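Local coordinates for protein Kif13b (Mus musculus, PDB 5B64) that belongs to the kinesin-3 motor family and probably works as a microtubule-based transporter, the fragment here being bound to another protein, probably as a partner-binding region, at residues S10-A21 / S60-Q68; L24-L35 / L84-Y95. All coordinates share one frame; numbering follows the deposited sequence.

Interaction 1: S10-A21 / S60-Q68; sequences SLMRLREQIVKA and SLLSEPAIQ
Leu14 and Pro65 stand at the middle of a helix-on-strand contact that illustrates how a helix can rest on a strand and on the loop leading into it. The axes of helix 10-21 and strand 64-68 come within 7.7 Å and run nearly the same way, 23° apart. Most of the contact is apolar. The Pro65 ring is met by Gln17 and Ile18 and, one turn on, by Ala21: its CD lies 3.6 Å from Gln17 CB, its CG 3.6 Å from Ile18 CG1, and its CB 3.9 Å from Ala21 CB. Leu14 bridges loop and strand. Its CG is set opposite the backbone N (chi1 179°), which carries Leu14 CD1 to 3.4 Å from Ser63 O and onto Glu64 CA and Pro65 CD, while Leu14 CD2 meets Leu61 CD2 at 3.9 Å, the two leucine side chains lying roughly perpendicular. The other methyl of Leu61, CD1, packs on Leu11, 3.5 Å from Leu11 CG. With an alanine in place of Leu14, Leu61 CD2 and Pro65 CD would probably lose their shared neighbour, leaving a gap between helix and loop. Polar contact is confined to the N-terminal end, where Leu61 N makes a weak but fairly straight hydrogen bond to Ser10 OG (3.4 Å), and the Ser60 hydroxyl lies nearby. Strand 64-71 is the central strand of a three-stranded antiparallel sheet, bonded through Glu64 and Ala66 to strand 40-46 and through Ile67 to Trp79 on strand 75-80. Ala21 touches Leu81 and Ile67 touches Leu84, both of helix 81-100.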
loop_
_atom_site.group_PDB
_atom_site.type_symbol
_atom_site.label_atom_id
_atom_site.label_comp_id
_atom_site.label_asym_id
_atom_site.label_seq_id
_atom_site.Cartn_x
_atom_site.Cartn_y
_atom_site.Cartn_z
ATOM N N SER B 10 -13.590 -40.368 -7.712
ATOM C CA SER B 10 -12.528 -39.368 -7.756
ATOM C C SER B 10 -12.851 -38.277 -8.791
ATOM O O SER B 10 -12.462 -37.125 -8.619
ATOM C CB SER B 10 -11.172 -40.012 -8.047
ATOM O OG SER B 10 -11.172 -40.604 -9.332
ATOM N N LEU B 11 -13.562 -38.652 -9.852
ATOM C CA LEU B 11 -14.089 -37.696 -10.824
ATOM C C LEU B 11 -15.089 -36.736 -10.175
ATOM O O LEU B 11 -14.944 -35.515 -10.249
ATOM C CB LEU B 11 -14.766 -38.428 -11.991
ATOM C CG LEU B 11 -13.886 -38.705 -13.210
ATOM C CD1 LEU B 11 -14.580 -39.561 -14.245
ATOM C CD2 LEU B 11 -13.460 -37.396 -13.823
ATOM N N MET B 12 -16.111 -37.298 -9.545
ATOM C CA MET B 12 -17.123 -36.494 -8.886
ATOM C C MET B 12 -16.510 -35.632 -7.782
ATOM O O MET B 12 -16.931 -34.495 -7.573
ATOM C CB MET B 12 -18.242 -37.388 -8.335
ATOM N N ARG B 13 -15.512 -36.158 -7.075
ATOM C CA ARG B 13 -14.855 -35.362 -6.035
ATOM C C ARG B 13 -14.057 -34.221 -6.662
ATOM O O ARG B 13 -14.173 -33.076 -6.240
ATOM C CB ARG B 13 -13.970 -36.220 -5.115
ATOM N N LEU B 14 -13.266 -34.534 -7.683
ATOM C CA LEU B 14 -12.526 -33.512 -8.404
ATOM C C LEU B 14 -13.472 -32.453 -8.971
ATOM O O LEU B 14 -13.217 -31.258 -8.855
ATOM C CB LEU B 14 -11.709 -34.136 -9.535
ATOM C CG LEU B 14 -10.921 -33.121 -10.357
ATOM C CD1 LEU B 14 -10.012 -32.305 -9.459
ATOM C CD2 LEU B 14 -10.124 -33.806 -11.452
ATOM N N ARG B 15 -14.567 -32.902 -9.575
ATOM C CA ARG B 15 -15.537 -31.999 -10.171
ATOM C C ARG B 15 -16.091 -30.994 -9.161
ATOM O O ARG B 15 -16.212 -29.810 -9.470
ATOM C CB ARG B 15 -16.684 -32.780 -10.823
ATOM C CG ARG B 15 -17.575 -31.904 -11.679
ATOM C CD ARG B 15 -18.684 -32.686 -12.341
ATOM N NE ARG B 15 -19.552 -31.826 -13.149
ATOM C CZ ARG B 15 -20.766 -32.177 -13.567
ATOM N NH1 ARG B 15 -21.491 -31.341 -14.304
ATOM N NH2 ARG B 15 -21.258 -33.365 -13.238
ATOM N N GLU B 16 -16.411 -31.461 -7.957
ATOM C CA GLU B 16 -16.997 -30.590 -6.934
ATOM C C GLU B 16 -15.952 -29.625 -6.391
ATOM O O GLU B 16 -16.271 -28.485 -6.025
ATOM C CB GLU B 16 -17.626 -31.404 -5.792
ATOM N N GLN B 17 -14.706 -30.095 -6.349
ATOM C CA GLN B 17 -13.583 -29.270 -5.917
ATOM C C GLN B 17 -13.321 -28.147 -6.910
ATOM O O GLN B 17 -13.068 -27.008 -6.516
ATOM C CB GLN B 17 -12.321 -30.116 -5.762
ATOM C CG GLN B 17 -12.344 -31.049 -4.587
ATOM C CD GLN B 17 -11.783 -30.413 -3.345
ATOM O OE1 GLN B 17 -12.518 -29.821 -2.544
ATOM N NE2 GLN B 17 -10.461 -30.523 -3.173
ATOM N N ILE B 18 -13.377 -28.473 -8.200
ATOM C CA ILE B 18 -13.175 -27.473 -9.244
ATOM C C ILE B 18 -14.284 -26.417 -9.246
ATOM O O ILE B 18 -14.054 -25.248 -9.558
ATOM C CB ILE B 18 -13.010 -28.125 -10.630
ATOM C CG1 ILE B 18 -11.629 -28.809 -10.710
ATOM C CG2 ILE B 18 -13.178 -27.085 -11.739
ATOM C CD1 ILE B 18 -11.424 -29.771 -11.879
ATOM N N VAL B 19 -15.483 -26.826 -8.860
ATOM C CA VAL B 19 -16.579 -25.883 -8.719
ATOM C C VAL B 19 -16.322 -24.920 -7.558
ATOM O O VAL B 19 -16.467 -23.702 -7.695
ATOM C CB VAL B 19 -17.911 -26.625 -8.530
ATOM C CG1 VAL B 19 -18.939 -25.717 -7.887
ATOM C CG2 VAL B 19 -18.394 -27.173 -9.888
ATOM N N LYS B 20 -15.927 -25.482 -6.424
ATOM C CA LYS B 20 -15.564 -24.709 -5.248
ATOM C C LYS B 20 -14.470 -23.694 -5.575
ATOM O O LYS B 20 -14.593 -22.528 -5.234
ATOM C CB LYS B 20 -15.094 -25.667 -4.149
ATOM C CG LYS B 20 -14.576 -25.046 -2.857
ATOM C CD LYS B 20 -14.397 -26.157 -1.831
ATOM C CE LYS B 20 -13.959 -25.628 -0.470
ATOM N NZ LYS B 20 -14.360 -26.540 0.660
ATOM N N ALA B 21 -13.414 -24.143 -6.245
ATOM C CA ALA B 21 -12.268 -23.290 -6.531
ATOM C C ALA B 21 -12.665 -22.183 -7.490
ATOM O O ALA B 21 -12.223 -21.032 -7.357
ATOM C CB ALA B 21 -11.119 -24.110 -7.115
ATOM N N SER B 60 -7.820 -43.965 -11.252
ATOM C CA SER B 60 -8.150 -42.839 -10.391
ATOM C C SER B 60 -7.389 -41.579 -10.822
ATOM O O SER B 60 -6.211 -41.654 -11.174
ATOM C CB SER B 60 -7.749 -43.207 -8.956
ATOM O OG SER B 60 -8.475 -42.481 -7.990
ATOM N N LEU B 61 -8.051 -40.424 -10.780
ATOM C CA LEU B 61 -7.394 -39.143 -11.073
ATOM C C LEU B 61 -6.580 -38.671 -9.889
ATOM O O LEU B 61 -7.066 -38.681 -8.764
ATOM C CB LEU B 61 -8.416 -38.057 -11.435
ATOM C CG LEU B 61 -9.256 -38.336 -12.682
ATOM C CD1 LEU B 61 -10.541 -39.004 -12.285
ATOM C CD2 LEU B 61 -9.529 -37.078 -13.450
ATOM N N LEU B 62 -5.350 -38.243 -10.151
ATOM C CA LEU B 62 -4.448 -37.762 -9.099
ATOM C C LEU B 62 -4.651 -36.267 -8.798
ATOM O O LEU B 62 -4.182 -35.742 -7.772
ATOM C CB LEU B 62 -2.997 -37.995 -9.517
ATOM C CG LEU B 62 -2.345 -39.371 -9.351
ATOM C CD1 LEU B 62 -3.365 -40.517 -9.289
ATOM C CD2 LEU B 62 -1.338 -39.588 -10.473
ATOM N N SER B 63 -5.357 -35.588 -9.692
ATOM C CA SER B 63 -5.464 -34.141 -9.612
ATOM C C SER B 63 -6.435 -33.600 -8.590
ATOM O O SER B 63 -7.462 -34.200 -8.258
ATOM C CB SER B 63 -5.812 -33.550 -10.971
ATOM O OG SER B 63 -4.641 -33.437 -11.743
ATOM N N GLU B 64 -6.083 -32.427 -8.107
ATOM C CA GLU B 64 -7.003 -31.605 -7.368
ATOM C C GLU B 64 -6.690 -30.171 -7.767
ATOM O O GLU B 64 -5.629 -29.905 -8.340
ATOM C CB GLU B 64 -6.811 -31.826 -5.883
ATOM C CG GLU B 64 -5.470 -31.409 -5.389
ATOM C CD GLU B 64 -5.248 -31.885 -3.975
ATOM O OE1 GLU B 64 -4.630 -31.142 -3.174
ATOM O OE2 GLU B 64 -5.709 -33.012 -3.668
ATOM N N PRO B 65 -7.621 -29.247 -7.508
ATOM C CA PRO B 65 -7.372 -27.877 -7.965
ATOM C C PRO B 65 -6.274 -27.137 -7.199
ATOM O O PRO B 65 -6.085 -27.301 -5.986
ATOM C CB PRO B 65 -8.725 -27.183 -7.764
ATOM C CG PRO B 65 -9.718 -28.288 -7.663
ATOM C CD PRO B 65 -9.010 -29.446 -7.063
ATOM N N ALA B 66 -5.541 -26.321 -7.945
ATOM C CA ALA B 66 -4.580 -25.381 -7.378
ATOM C C ALA B 66 -4.813 -24.013 -8.022
ATOM O O ALA B 66 -5.536 -23.892 -9.022
ATOM C CB ALA B 66 -3.136 -25.859 -7.595
ATOM N N ILE B 67 -4.209 -22.984 -7.446
ATOM C CA ILE B 67 -4.532 -21.622 -7.821
ATOM C C ILE B 67 -3.317 -20.895 -8.358
ATOM O O ILE B 67 -2.315 -20.717 -7.646
ATOM C CB ILE B 67 -5.068 -20.828 -6.617
ATOM C CG1 ILE B 67 -6.207 -21.589 -5.930
ATOM C CG2 ILE B 67 -5.460 -19.419 -7.049
ATOM C CD1 ILE B 67 -7.375 -21.883 -6.818
ATOM N N GLN B 68 -3.411 -20.472 -9.613
ATOM C CA GLN B 68 -2.360 -19.668 -10.196
ATOM C C GLN B 68 -2.601 -18.221 -9.830
ATOM O O GLN B 68 -3.659 -17.671 -10.115
ATOM C CB GLN B 68 -2.306 -19.822 -11.707
ATOM C CG GLN B 68 -1.380 -18.803 -12.344
ATOM C CD GLN B 68 -1.018 -19.159 -13.766
ATOM O OE1 GLN B 68 -0.318 -20.145 -14.007
ATOM N NE2 GLN B 68 -1.494 -18.357 -14.722
#

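Interaction 2: L24-L35 / L84-Y95; sequences LVREASYIAEEL and LENRLLDMRDLY
A two-helix layer forms where Ala28 and Ile31 of helix 9-34 face Leu88, Met91 and Tyr95 of helix 81-100, the two segments crossing at 35° with axes 10.1 Å apart at their closest. The small Ala28 lets three larger side chains of helix 84-95 close in on it: Leu84 CD1 lies 3.8 Å from Ala28 CB, Met91 SD 3.9 Å from the same atom, and Leu88 CD2 rests by its backbone. Leu88 turns its other methyl, CD1, to Leu24 CB. One turn beyond Ala28, Ile31 CG2 touches Tyr95 CB, and the tyrosine ring, swung out with CG anti to N (chi1 -177°), brings Tyr95 CE1 to 3.6 Å from Glu34 CG, which meets it at the edge. Leu35 CD1 closes this end against Leu94 CD2. Along the rim Glu27 OE1 receives Arg92 NE in a nearly straight bond of 2.6 Å lying in the guanidinium plane, with Arg92 NH2 adding a weak second bond to the same oxygen. The carboxylate stands almost perpendicular to the guanidinium, one face of which lies against Leu88 CB. An apolar seam edged by a salt bridge is characteristic of packed amphipathic helices, here laid side by side with Val25, Ala28 and Leu84 resting on strands 40-46 and 64-71 of the three-stranded antiparallel sheet.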
loop_
_atom_site.group_PDB
_atom_site.type_symbol
_atom_site.label_atom_id
_atom_site.label_comp_id
_atom_site.label_asym_id
_atom_site.label_seq_id
_atom_site.Cartn_x
_atom_site.Cartn_y
_atom_site.Cartn_z
ATOM N N LEU B 24 -14.290 -19.408 -5.420
ATOM C CA LEU B 24 -13.413 -18.721 -4.472
ATOM C C LEU B 24 -12.469 -17.765 -5.175
ATOM O O LEU B 24 -12.204 -16.657 -4.710
ATOM C CB LEU B 24 -12.593 -19.733 -3.679
ATOM C CG LEU B 24 -13.415 -20.711 -2.843
ATOM C CD1 LEU B 24 -12.534 -21.452 -1.854
ATOM C CD2 LEU B 24 -14.534 -19.975 -2.132
ATOM N N VAL B 25 -11.968 -18.219 -6.307
ATOM C CA VAL B 25 -11.014 -17.474 -7.096
ATOM C C VAL B 25 -11.682 -16.187 -7.556
ATOM O O VAL B 25 -11.066 -15.131 -7.655
ATOM C CB VAL B 25 -10.538 -18.378 -8.270
ATOM C CG1 VAL B 25 -10.724 -17.732 -9.639
ATOM C CG2 VAL B 25 -9.111 -18.877 -8.016
ATOM N N ARG B 26 -12.978 -16.278 -7.787
ATOM C CA ARG B 26 -13.763 -15.125 -8.168
ATOM C C ARG B 26 -13.953 -14.131 -7.020
ATOM O O ARG B 26 -13.977 -12.917 -7.237
ATOM C CB ARG B 26 -15.118 -15.600 -8.664
ATOM C CG ARG B 26 -15.112 -15.950 -10.118
ATOM C CD ARG B 26 -16.180 -15.139 -10.833
ATOM N NE ARG B 26 -17.276 -16.002 -11.255
ATOM C CZ ARG B 26 -18.339 -15.587 -11.930
ATOM N NH1 ARG B 26 -18.471 -14.304 -12.265
ATOM N NH2 ARG B 26 -19.272 -16.464 -12.263
ATOM N N GLU B 27 -14.111 -14.642 -5.802
ATOM C CA GLU B 27 -14.288 -13.764 -4.649
ATOM C C GLU B 27 -12.959 -13.100 -4.333
ATOM O O GLU B 27 -12.912 -11.896 -4.070
ATOM C CB GLU B 27 -14.866 -14.493 -3.426
ATOM C CG GLU B 27 -15.038 -13.588 -2.194
ATOM C CD GLU B 27 -16.112 -14.069 -1.196
ATOM O OE1 GLU B 27 -15.772 -14.383 -0.034
ATOM O OE2 GLU B 27 -17.309 -14.105 -1.562
ATOM N N ALA B 28 -11.875 -13.871 -4.392
ATOM C CA ALA B 28 -10.556 -13.305 -4.111
ATOM C C ALA B 28 -10.273 -12.151 -5.082
ATOM O O ALA B 28 -9.871 -11.061 -4.667
ATOM C CB ALA B 28 -9.473 -14.365 -4.196
ATOM N N SER B 29 -10.529 -12.389 -6.362
ATOM C CA SER B 29 -10.258 -11.398 -7.389
ATOM C C SER B 29 -10.956 -10.073 -7.134
ATOM O O SER B 29 -10.397 -9.003 -7.399
ATOM C CB SER B 29 -10.659 -11.927 -8.760
ATOM O OG SER B 29 -9.693 -12.859 -9.218
ATOM N N TYR B 30 -12.175 -10.148 -6.615
ATOM C CA TYR B 30 -12.998 -8.965 -6.455
ATOM C C TYR B 30 -12.473 -8.086 -5.303
ATOM O O TYR B 30 -12.355 -6.849 -5.435
ATOM C CB TYR B 30 -14.454 -9.375 -6.208
ATOM C CG TYR B 30 -15.307 -8.220 -5.775
ATOM C CD1 TYR B 30 -15.677 -8.061 -4.441
ATOM C CD2 TYR B 30 -15.714 -7.256 -6.695
ATOM C CE1 TYR B 30 -16.455 -6.959 -4.039
ATOM C CE2 TYR B 30 -16.481 -6.177 -6.300
ATOM C CZ TYR B 30 -16.844 -6.036 -4.979
ATOM O OH TYR B 30 -17.599 -4.958 -4.609
ATOM N N ILE B 31 -12.181 -8.733 -4.174
ATOM C CA ILE B 31 -11.680 -8.042 -3.002
ATOM C C ILE B 31 -10.338 -7.417 -3.325
ATOM O O ILE B 31 -10.044 -6.280 -2.932
ATOM C CB ILE B 31 -11.498 -9.012 -1.842
ATOM C CG1 ILE B 31 -12.856 -9.573 -1.424
ATOM C CG2 ILE B 31 -10.805 -8.327 -0.688
ATOM C CD1 ILE B 31 -12.767 -10.639 -0.418
ATOM N N ALA B 32 -9.530 -8.169 -4.061
ATOM C CA ALA B 32 -8.242 -7.672 -4.487
ATOM C C ALA B 32 -8.435 -6.412 -5.333
ATOM O O ALA B 32 -7.710 -5.428 -5.188
ATOM C CB ALA B 32 -7.501 -8.734 -5.247
ATOM N N GLU B 33 -9.440 -6.419 -6.193
ATOM C CA GLU B 33 -9.688 -5.252 -7.032
ATOM C C GLU B 33 -10.130 -4.059 -6.183
ATOM O O GLU B 33 -9.704 -2.924 -6.425
ATOM C CB GLU B 33 -10.735 -5.572 -8.118
ATOM C CG GLU B 33 -10.867 -4.504 -9.189
ATOM C CD GLU B 33 -9.650 -4.418 -10.112
ATOM O OE1 GLU B 33 -8.942 -5.441 -10.300
ATOM O OE2 GLU B 33 -9.406 -3.320 -10.662
ATOM N N GLU B 34 -10.988 -4.324 -5.197
ATOM C CA GLU B 34 -11.528 -3.267 -4.346
ATOM C C GLU B 34 -10.416 -2.579 -3.560
ATOM O O GLU B 34 -10.429 -1.353 -3.356
ATOM C CB GLU B 34 -12.572 -3.830 -3.375
ATOM C CG GLU B 34 -13.921 -4.165 -4.003
ATOM C CD GLU B 34 -14.563 -2.963 -4.684
ATOM O OE1 GLU B 34 -15.199 -2.132 -3.991
ATOM O OE2 GLU B 34 -14.426 -2.850 -5.920
ATOM N N LEU B 35 -9.446 -3.381 -3.129
ATOM C CA LEU B 35 -8.411 -2.883 -2.244
ATOM C C LEU B 35 -7.270 -2.279 -3.034
ATOM O O LEU B 35 -6.278 -1.812 -2.462
ATOM C CB LEU B 35 -7.939 -3.981 -1.302
ATOM C CG LEU B 35 -8.992 -4.407 -0.277
ATOM C CD1 LEU B 35 -8.323 -4.739 0.995
ATOM C CD2 LEU B 35 -10.000 -3.319 -0.015
ATOM N N LEU B 84 -5.763 -20.728 -0.525
ATOM C CA LEU B 84 -6.675 -19.666 -0.953
ATOM C C LEU B 84 -7.856 -19.564 0.028
ATOM O O LEU B 84 -8.256 -18.475 0.465
ATOM C CB LEU B 84 -7.175 -19.926 -2.372
ATOM C CG LEU B 84 -8.213 -18.965 -2.963
ATOM C CD1 LEU B 84 -7.687 -17.549 -3.053
ATOM C CD2 LEU B 84 -8.683 -19.422 -4.360
ATOM N N GLU B 85 -8.377 -20.722 0.408
ATOM C CA GLU B 85 -9.515 -20.774 1.287
ATOM C C GLU B 85 -9.204 -20.090 2.625
ATOM O O GLU B 85 -10.032 -19.316 3.139
ATOM C CB GLU B 85 -9.935 -22.225 1.472
ATOM C CG GLU B 85 -11.328 -22.395 2.002
ATOM C CD GLU B 85 -11.892 -23.752 1.668
ATOM O OE1 GLU B 85 -12.914 -24.143 2.284
ATOM O OE2 GLU B 85 -11.307 -24.421 0.785
ATOM N N ASN B 86 -8.016 -20.367 3.173
ATOM C CA ASN B 86 -7.517 -19.678 4.369
ATOM C C ASN B 86 -7.229 -18.181 4.179
ATOM O O ASN B 86 -7.623 -17.353 5.020
ATOM C CB ASN B 86 -6.273 -20.356 4.917
ATOM C CG ASN B 86 -6.579 -21.687 5.550
ATOM O OD1 ASN B 86 -7.606 -21.851 6.223
ATOM N ND2 ASN B 86 -5.693 -22.659 5.337
ATOM N N ARG B 87 -6.538 -17.829 3.095
ATOM C CA ARG B 87 -6.260 -16.425 2.831
ATOM C C ARG B 87 -7.535 -15.625 2.698
ATOM O O ARG B 87 -7.565 -14.462 3.088
ATOM C CB ARG B 87 -5.424 -16.234 1.571
ATOM C CG ARG B 87 -3.956 -16.356 1.814
ATOM C CD ARG B 87 -3.417 -15.368 2.858
ATOM N NE ARG B 87 -2.056 -15.758 3.181
ATOM C CZ ARG B 87 -1.022 -15.609 2.360
ATOM N NH1 ARG B 87 0.182 -16.039 2.728
ATOM N NH2 ARG B 87 -1.181 -15.023 1.175
ATOM N N LEU B 88 -8.579 -16.240 2.132
ATOM C CA LEU B 88 -9.899 -15.599 2.062
ATOM C C LEU B 88 -10.419 -15.133 3.439
ATOM O O LEU B 88 -11.077 -14.103 3.543
ATOM C CB LEU B 88 -10.926 -16.500 1.364
ATOM C CG LEU B 88 -10.808 -16.373 -0.156
ATOM C CD1 LEU B 88 -11.611 -17.468 -0.880
ATOM C CD2 LEU B 88 -11.222 -14.976 -0.612
ATOM N N LEU B 89 -10.120 -15.892 4.486
ATOM C CA LEU B 89 -10.484 -15.479 5.820
ATOM C C LEU B 89 -9.918 -14.076 6.067
ATOM O O LEU B 89 -10.608 -13.191 6.583
ATOM C CB LEU B 89 -9.939 -16.479 6.838
ATOM C CG LEU B 89 -10.833 -17.635 7.295
ATOM C CD1 LEU B 89 -11.809 -18.038 6.216
ATOM C CD2 LEU B 89 -9.986 -18.848 7.754
ATOM N N ASP B 90 -8.673 -13.880 5.652
ATOM C CA ASP B 90 -7.961 -12.629 5.860
ATOM C C ASP B 90 -8.417 -11.503 4.928
ATOM O O ASP B 90 -8.547 -10.359 5.360
ATOM C CB ASP B 90 -6.450 -12.852 5.723
ATOM C CG ASP B 90 -5.896 -13.771 6.801
ATOM O OD1 ASP B 90 -6.364 -13.693 7.966
ATOM O OD2 ASP B 90 -4.986 -14.575 6.483
ATOM N N MET B 91 -8.639 -11.830 3.656
ATOM C CA MET B 91 -9.104 -10.874 2.653
ATOM C C MET B 91 -10.474 -10.290 3.028
ATOM O O MET B 91 -10.670 -9.071 3.015
ATOM C CB MET B 91 -9.188 -11.560 1.283
ATOM C CG MET B 91 -7.913 -12.264 0.813
ATOM S SD MET B 91 -8.123 -12.881 -0.876
ATOM C CE MET B 91 -6.745 -13.997 -1.076
ATOM N N ARG B 92 -11.416 -11.171 3.361
ATOM C CA ARG B 92 -12.715 -10.768 3.910
ATOM C C ARG B 92 -12.602 -9.836 5.118
ATOM O O ARG B 92 -13.269 -8.806 5.159
ATOM C CB ARG B 92 -13.548 -11.992 4.280
ATOM C CG ARG B 92 -13.911 -12.847 3.085
ATOM C CD ARG B 92 -14.669 -14.092 3.502
ATOM N NE ARG B 92 -14.867 -14.996 2.374
ATOM C CZ ARG B 92 -14.572 -16.289 2.380
ATOM N NH1 ARG B 92 -14.073 -16.865 3.470
ATOM N NH2 ARG B 92 -14.792 -17.013 1.291
ATOM N N ASP B 93 -11.758 -10.203 6.082
ATOM C CA ASP B 93 -11.444 -9.350 7.236
ATOM C C ASP B 93 -10.952 -7.984 6.830
ATOM O O ASP B 93 -11.478 -6.977 7.309
ATOM C CB ASP B 93 -10.371 -9.978 8.118
ATOM C CG ASP B 93 -10.900 -11.128 8.954
ATOM O OD1 ASP B 93 -12.134 -11.349 8.948
ATOM O OD2 ASP B 93 -10.078 -11.809 9.620
ATOM N N LEU B 94 -9.941 -7.956 5.956
ATOM C CA LEU B 94 -9.316 -6.697 5.541
ATOM C C LEU B 94 -10.333 -5.825 4.806
ATOM O O LEU B 94 -10.410 -4.608 5.004
ATOM C CB LEU B 94 -8.118 -6.961 4.637
ATOM C CG LEU B 94 -7.210 -5.758 4.366
ATOM C CD1 LEU B 94 -6.597 -5.222 5.662
ATOM C CD2 LEU B 94 -6.106 -6.101 3.346
ATOM N N TYR B 95 -11.136 -6.480 3.981
ATOM C CA TYR B 95 -12.187 -5.812 3.245
ATOM C C TYR B 95 -13.218 -5.147 4.163
ATOM O O TYR B 95 -13.570 -3.981 3.979
ATOM C CB TYR B 95 -12.880 -6.817 2.329
ATOM C CG TYR B 95 -13.930 -6.193 1.472
ATOM C CD1 TYR B 95 -13.587 -5.504 0.312
ATOM C CD2 TYR B 95 -15.277 -6.281 1.817
ATOM C CE1 TYR B 95 -14.568 -4.930 -0.498
ATOM C CE2 TYR B 95 -16.261 -5.695 1.023
ATOM C CZ TYR B 95 -15.898 -5.023 -0.134
ATOM O OH TYR B 95 -16.874 -4.447 -0.924
#

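Overall arrangement
Interactions 1 and 2 use successive lengths of one long helix, 9-34, which meets first the loop and strand of 60-68 and then helix 81-100; their centres lie about 21 Å apart. Ile67 joins them, Ile67 CG1 being 3.6 Å from Leu84 CD2 and Ile67 CD1 3.7 Å from Val25 CG2, so that sheet and both helices share one apolar junction. A second link is Lys20 NZ, 3.2 Å from Glu85 OE1, a weak ion pair. Helix 81-100, away from its contact with 24-35, also carries Arg87, which pairs with Asp120 and with an acidic residue of the other protein chain, whereas that chain does not touch interaction 1.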